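Local coordinates for DUF574 domain-containing protein (Thermobifida fusca, PDB 2QE6) that binds S-adenosylmethionine and is probably a methyltransferase of the Rossmann-like class, its methyl acceptor unknown, at residues 78-83 / 151-156; 107-112 / 128-133. The protein carries 1 engineered substitution. All coordinates share one frame; numbering follows the deposited sequence.

Contact 1 (78-83 / 151-156); sequences ISQFLD and RMIDFS
Two hydrogen bonds of the carboxamide of Gln80 grip the backbone of Asp154 on both sides of its CA, at N and at O. Gln80 OE1 takes the Asp154 N-H at 2.8 Å in a nearly straight bond (166°), the donor tilted from the amide carbonyl plane. Gln80 NE2 donates to Asp154 O, also at 2.8 Å; that oxygen lies close to the amide plane of Gln80, although NE2 itself sits above the plane of the Asp154 carbonyl. CG stands beside the backbone N (chi1 -47°) and the chain beyond it is extended, which carries the amide from the strand to the loop. NE2 is also bonded to Pro158 O, so the flip of the amide is well defined. Within the loop, Asp154 OD1 accepts from Ser156 N, an Asx turn, and also from Ser156 OG, both from one face of its carboxylate.

The apolar part is centred on Ile153. Its CD1 packs on Leu82 CB at 3.9 Å and also lies against the carbonyl oxygen of Phe81, while its CG2 lies over the centre of the Phe155 ring, 3.6 Å above the plane. Leu82 CD2 meets that ring at its edge, 4.3 Å from CZ.

The contact thus fastens the segment after helix 147-152 to the start of strand 80-84, a strand flanked in the sheet by 106-111, where Leu82 and Met152 both touch Val108, and by 160-163, which pairs with Gln80 through Ala160.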
loop_
_atom_site.group_PDB
_atom_site.type_symbol
_atom_site.label_atom_id
_atom_site.label_comp_id
_atom_site.label_asym_id
_atom_site.label_seq_id
_atom_site.Cartn_x
_atom_site.Cartn_y
_atom_site.Cartn_z
ATOM N N ILE A 78 15.280 -4.202 8.928
ATOM C CA ILE A 78 15.107 -2.831 8.390
ATOM C C ILE A 78 14.501 -1.926 9.470
ATOM O O ILE A 78 13.539 -2.314 10.115
ATOM C CB ILE A 78 14.211 -2.813 7.164
ATOM C CG1 ILE A 78 14.830 -3.600 5.981
ATOM C CG2 ILE A 78 13.836 -1.364 6.770
ATOM C CD1 ILE A 78 16.110 -3.061 5.376
ATOM N N SER A 79 15.070 -0.733 9.659
ATOM C CA SER A 79 14.605 0.200 10.680
ATOM C C SER A 79 13.981 1.470 10.122
ATOM O O SER A 79 13.596 2.305 10.894
ATOM C CB SER A 79 15.749 0.557 11.650
ATOM O OG SER A 79 16.198 -0.614 12.261
ATOM N N GLN A 80 13.807 1.559 8.792
ATOM C CA GLN A 80 13.392 2.785 8.110
ATOM C C GLN A 80 12.401 2.401 7.047
ATOM O O GLN A 80 12.757 1.620 6.184
ATOM C CB GLN A 80 14.564 3.459 7.362
ATOM C CG GLN A 80 15.846 3.603 8.145
ATOM C CD GLN A 80 16.866 4.522 7.497
ATOM O OE1 GLN A 80 17.081 5.645 7.958
ATOM N NE2 GLN A 80 17.536 4.042 6.460
ATOM N N PHE A 81 11.171 2.915 7.126
ATOM C CA PHE A 81 10.116 2.597 6.137
ATOM C C PHE A 81 9.524 3.886 5.585
ATOM O O PHE A 81 9.285 4.855 6.334
ATOM C CB PHE A 81 8.978 1.751 6.758
ATOM C CG PHE A 81 9.428 0.449 7.339
ATOM C CD1 PHE A 81 10.130 0.402 8.521
ATOM C CD2 PHE A 81 9.210 -0.725 6.671
ATOM C CE1 PHE A 81 10.566 -0.805 9.045
ATOM C CE2 PHE A 81 9.664 -1.943 7.195
ATOM C CZ PHE A 81 10.322 -1.977 8.379
ATOM N N LEU A 82 9.287 3.884 4.275
ATOM C CA LEU A 82 8.537 4.926 3.594
ATOM C C LEU A 82 7.297 4.281 2.986
ATOM O O LEU A 82 7.384 3.450 2.087
ATOM C CB LEU A 82 9.396 5.588 2.513
ATOM C CG LEU A 82 8.757 6.730 1.723
ATOM C CD1 LEU A 82 8.218 7.827 2.654
ATOM C CD2 LEU A 82 9.778 7.296 0.713
ATOM N N ASP A 83 6.146 4.624 3.534
ATOM C CA ASP A 83 4.910 3.937 3.222
ATOM C C ASP A 83 4.078 4.865 2.344
ATOM O O ASP A 83 3.397 5.795 2.829
ATOM C CB ASP A 83 4.209 3.562 4.522
ATOM C CG ASP A 83 2.944 2.687 4.332
ATOM O OD1 ASP A 83 2.556 2.357 3.176
ATOM O OD2 ASP A 83 2.313 2.356 5.388
ATOM N N ARG A 151 14.479 14.171 7.732
ATOM C CA ARG A 151 14.776 14.030 9.152
ATOM C C ARG A 151 14.545 12.616 9.705
ATOM O O ARG A 151 15.014 12.315 10.795
ATOM C CB ARG A 151 13.995 15.054 9.977
ATOM C CG ARG A 151 12.576 14.655 10.304
ATOM C CD ARG A 151 11.754 15.830 10.878
ATOM N NE ARG A 151 10.362 15.404 11.086
ATOM C CZ ARG A 151 9.926 14.677 12.124
ATOM N NH1 ARG A 151 10.759 14.304 13.101
ATOM N NH2 ARG A 151 8.636 14.337 12.196
HETATM N N MSE A 152 13.843 11.755 8.967
HETATM C CA MSE A 152 13.488 10.405 9.453
HETATM C C MSE A 152 14.242 9.264 8.790
HETATM O O MSE A 152 14.516 8.262 9.428
HETATM C CB MSE A 152 11.999 10.138 9.218
HETATM C CG MSE A 152 11.096 10.994 10.072
HETATM SE SE MSE A 152 10.953 10.256 11.834
HETATM C CE MSE A 152 9.058 10.632 11.889
ATOM N N ILE A 153 14.534 9.407 7.504
ATOM C CA ILE A 153 15.153 8.336 6.739
ATOM C C ILE A 153 16.508 8.761 6.190
ATOM O O ILE A 153 16.633 9.775 5.519
ATOM C CB ILE A 153 14.232 7.898 5.577
ATOM C CG1 ILE A 153 12.848 7.505 6.137
ATOM C CG2 ILE A 153 14.869 6.779 4.783
ATOM C CD1 ILE A 153 11.845 7.112 5.112
ATOM N N ASP A 154 17.523 7.970 6.503
ATOM C CA ASP A 154 18.864 8.124 5.944
ATOM C C ASP A 154 18.974 7.118 4.811
ATOM O O ASP A 154 19.059 5.918 5.057
ATOM C CB ASP A 154 19.895 7.829 7.026
ATOM C CG ASP A 154 21.313 7.871 6.522
ATOM O OD1 ASP A 154 21.556 8.269 5.364
ATOM O OD2 ASP A 154 22.191 7.480 7.298
ATOM N N PHE A 155 18.911 7.601 3.570
ATOM C CA PHE A 155 18.896 6.712 2.423
ATOM C C PHE A 155 20.288 6.136 2.106
ATOM O O PHE A 155 20.411 5.294 1.221
ATOM C CB PHE A 155 18.286 7.389 1.193
ATOM C CG PHE A 155 16.788 7.463 1.221
ATOM C CD1 PHE A 155 16.018 6.314 1.058
ATOM C CD2 PHE A 155 16.144 8.678 1.403
ATOM C CE1 PHE A 155 14.642 6.382 1.079
ATOM C CE2 PHE A 155 14.763 8.748 1.424
ATOM C CZ PHE A 155 14.017 7.611 1.260
ATOM N N SER A 156 21.310 6.530 2.855
ATOM C CA SER A 156 22.608 5.868 2.756
ATOM C C SER A 156 22.626 4.535 3.520
ATOM O O SER A 156 23.595 3.784 3.412
ATOM C CB SER A 156 23.735 6.778 3.255
ATOM O OG SER A 156 23.802 6.833 4.675
#

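Contact 2 (107-112 / 128-133); sequences VVYVDI and PNTAVF. With SAM (S-adenosylmethionine), chain F.
Val108 and Val110 meet the Phe133 ring on one face of a parallel strand pair, the two strands of a beta-alpha-beta unit in the Rossmann-like methyltransferase sheet, connected by helix 114-124. Val110 CG2 lies over a face of the ring in a CH-pi contact, 4.0 Å from its centroid, whereas Val108 CG1 comes to its edge, 3.5 Å from CE1. Phe133 CG is turned between its own N and carbonyl carbon (chi1 69°), swinging the ring back across the neighbouring strand; its ring also stacks with His146.

On the other face, Tyr109 CE2 packs against Thr130 CG2 at 3.6 Å, and Val107 CG1 sits over the centre of the tyrosine ring. The polar ends of this pair turn to other partners: Tyr109 OH to His95 and Thr130 OG1 to Asp127.

Between the faces run five backbone hydrogen bonds, from Val107 N to Asn129 O at one end to Asp111 N to Phe133 O at the other. Tyr109 N to Ala131 O is the straightest (173°), and the strand directions differ by 14°.

At the C-terminal end of strand 107-111, both ribose hydroxyls of S-adenosylmethionine donate to the Asp111 carboxylate, whose OD2 and OD1 are also bonded by the backbone N of Gly87 and of Asp113, which fixes its rotation. With an alanine in its place, both hydroxyls would probably lose their acceptor and the sugar would be less firmly placed. The two oxygens divide the diol: O2' donates to Asp111 OD1 at 2.8 Å and O3' to Asp111 OD2 at 2.5 Å.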
loop_
_atom_site.group_PDB
_atom_site.type_symbol
_atom_site.label_atom_id
_atom_site.label_comp_id
_atom_site.label_asym_id
_atom_site.label_seq_id
_atom_site.Cartn_x
_atom_site.Cartn_y
_atom_site.Cartn_z
ATOM N N VAL A 107 8.941 5.124 10.644
ATOM C CA VAL A 107 8.016 5.022 9.508
ATOM C C VAL A 107 7.515 6.412 9.152
ATOM O O VAL A 107 7.137 7.207 10.045
ATOM C CB VAL A 107 6.790 4.076 9.808
ATOM C CG1 VAL A 107 5.876 3.973 8.599
ATOM C CG2 VAL A 107 7.280 2.665 10.202
ATOM N N VAL A 108 7.536 6.707 7.857
ATOM C CA VAL A 108 7.011 7.941 7.319
ATOM C C VAL A 108 5.893 7.551 6.370
ATOM O O VAL A 108 6.130 6.846 5.407
ATOM C CB VAL A 108 8.091 8.750 6.573
ATOM C CG1 VAL A 108 7.445 9.973 5.854
ATOM C CG2 VAL A 108 9.236 9.173 7.548
ATOM N N TYR A 109 4.670 7.981 6.688
ATOM C CA TYR A 109 3.523 7.696 5.855
ATOM C C TYR A 109 3.226 8.861 4.908
ATOM O O TYR A 109 3.329 10.013 5.282
ATOM C CB TYR A 109 2.274 7.474 6.697
ATOM C CG TYR A 109 2.233 6.317 7.677
ATOM C CD1 TYR A 109 1.968 5.019 7.273
ATOM C CD2 TYR A 109 2.359 6.546 9.037
ATOM C CE1 TYR A 109 1.851 3.946 8.218
ATOM C CE2 TYR A 109 2.237 5.511 9.965
ATOM C CZ TYR A 109 1.981 4.212 9.551
ATOM O OH TYR A 109 1.860 3.233 10.547
ATOM N N VAL A 110 2.796 8.550 3.693
ATOM C CA VAL A 110 2.476 9.568 2.695
ATOM C C VAL A 110 1.154 9.177 2.050
ATOM O O VAL A 110 0.985 8.022 1.662
ATOM C CB VAL A 110 3.581 9.645 1.607
ATOM C CG1 VAL A 110 3.271 10.731 0.562
ATOM C CG2 VAL A 110 4.950 9.889 2.297
ATOM N N ASP A 111 0.209 10.115 1.999
ATOM C CA ASP A 111 -1.037 9.899 1.298
ATOM C C ASP A 111 -1.527 11.201 0.696
ATOM O O ASP A 111 -1.243 12.250 1.185
ATOM C CB ASP A 111 -2.114 9.259 2.189
ATOM C CG ASP A 111 -3.153 8.457 1.372
ATOM O OD1 ASP A 111 -4.062 9.052 0.774
ATOM O OD2 ASP A 111 -3.081 7.220 1.337
ATOM N N ILE A 112 -2.256 11.086 -0.395
ATOM C CA ILE A 112 -2.815 12.245 -1.094
ATOM C C ILE A 112 -4.118 12.753 -0.438
ATOM O O ILE A 112 -4.446 13.921 -0.526
ATOM C CB ILE A 112 -3.040 11.914 -2.604
ATOM C CG1 ILE A 112 -3.443 13.163 -3.400
ATOM C CG2 ILE A 112 -4.069 10.776 -2.773
ATOM C CD1 ILE A 112 -2.441 14.281 -3.331
ATOM N N PRO A 128 7.860 9.931 18.230
ATOM C CA PRO A 128 8.917 10.646 17.540
ATOM C C PRO A 128 9.465 9.874 16.354
ATOM O O PRO A 128 10.169 10.465 15.552
ATOM C CB PRO A 128 9.998 10.794 18.612
ATOM C CG PRO A 128 9.794 9.660 19.527
ATOM C CD PRO A 128 8.320 9.379 19.520
ATOM N N ASN A 129 9.171 8.578 16.257
ATOM C CA ASN A 129 9.681 7.747 15.134
ATOM C C ASN A 129 8.702 7.504 14.043
ATOM O O ASN A 129 8.947 6.663 13.168
ATOM C CB ASN A 129 10.185 6.408 15.639
ATOM C CG ASN A 129 11.357 6.564 16.605
ATOM O OD1 ASN A 129 11.666 5.655 17.350
ATOM N ND2 ASN A 129 11.989 7.735 16.605
ATOM N N THR A 130 7.590 8.229 14.065
ATOM C CA THR A 130 6.565 8.022 13.045
ATOM C C THR A 130 6.044 9.384 12.618
ATOM O O THR A 130 5.795 10.246 13.446
ATOM C CB THR A 130 5.435 7.112 13.586
ATOM O OG1 THR A 130 6.004 5.937 14.190
ATOM C CG2 THR A 130 4.508 6.687 12.495
ATOM N N ALA A 131 5.933 9.603 11.322
ATOM C CA ALA A 131 5.501 10.886 10.779
ATOM C C ALA A 131 4.542 10.606 9.625
ATOM O O ALA A 131 4.545 9.500 9.092
ATOM C CB ALA A 131 6.708 11.689 10.286
ATOM N N VAL A 132 3.696 11.585 9.305
ATOM C CA VAL A 132 2.717 11.476 8.228
ATOM C C VAL A 132 2.664 12.784 7.446
ATOM O O VAL A 132 2.773 13.842 8.017
ATOM C CB VAL A 132 1.298 11.089 8.758
ATOM C CG1 VAL A 132 0.744 12.121 9.704
ATOM C CG2 VAL A 132 0.317 10.819 7.579
ATOM N N PHE A 133 2.517 12.716 6.132
ATOM C CA PHE A 133 2.244 13.931 5.383
ATOM C C PHE A 133 1.485 13.677 4.094
ATOM O O PHE A 133 1.404 12.541 3.593
ATOM C CB PHE A 133 3.525 14.770 5.169
ATOM C CG PHE A 133 4.549 14.156 4.242
ATOM C CD1 PHE A 133 5.529 13.291 4.726
ATOM C CD2 PHE A 133 4.580 14.508 2.891
ATOM C CE1 PHE A 133 6.506 12.755 3.862
ATOM C CE2 PHE A 133 5.555 13.998 2.029
ATOM C CZ PHE A 133 6.515 13.115 2.516
HETATM N N SAM F . -1.415 1.153 1.317
HETATM C CA SAM F . -2.716 0.848 2.034
HETATM C C SAM F . -2.959 -0.644 2.014
HETATM O O SAM F . -3.625 -1.174 2.897
HETATM O OXT SAM F . -2.510 -1.336 1.091
HETATM C CB SAM F . -3.983 1.506 1.455
HETATM C CG SAM F . -4.378 1.076 0.033
HETATM S SD SAM F . -5.753 2.003 -0.725
HETATM C CE SAM F . -6.057 3.092 0.687
HETATM C "C5'" SAM F . -4.720 3.120 -1.695
HETATM C "C4'" SAM F . -4.137 4.398 -1.077
HETATM O "O4'" SAM F . -3.185 4.969 -1.980
HETATM C "C3'" SAM F . -5.176 5.502 -0.819
HETATM O "O3'" SAM F . -5.101 5.978 0.513
HETATM C "C2'" SAM F . -4.892 6.605 -1.827
HETATM O "O2'" SAM F . -5.311 7.914 -1.423
HETATM C "C1'" SAM F . -3.394 6.389 -2.020
HETATM N N9 SAM F . -2.963 6.937 -3.307
HETATM C C8 SAM F . -3.338 6.562 -4.596
HETATM N N7 SAM F . -2.671 7.347 -5.483
HETATM C C5 SAM F . -1.870 8.197 -4.767
HETATM C C6 SAM F . -0.962 9.187 -5.174
HETATM N N6 SAM F . -0.801 9.444 -6.501
HETATM N N1 SAM F . -0.285 9.878 -4.184
HETATM C C2 SAM F . -0.477 9.610 -2.813
HETATM N N3 SAM F . -1.385 8.635 -2.412
HETATM C C4 SAM F . -2.050 7.944 -3.394
#

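Both contacts are largely buried and belong to the same sheet, in which strands 80-84 and 106-111 are neighbours. Contact 2 is strand pairing, built on repeated backbone bonds with apolar side chains on each face; contact 1 joins a strand to a loop, and one side-chain amide supplies its bonds across the segments. Exposure differs at their margins: contact 1 runs out to the exposed Asp154, whereas contact 2 ends at the cofactor, which lies about 10 Å from the Leu82 side chain. The two meet through probable hydrogen bonds from Asp83 N to Val108 O and from Val110 N to Asp83 O.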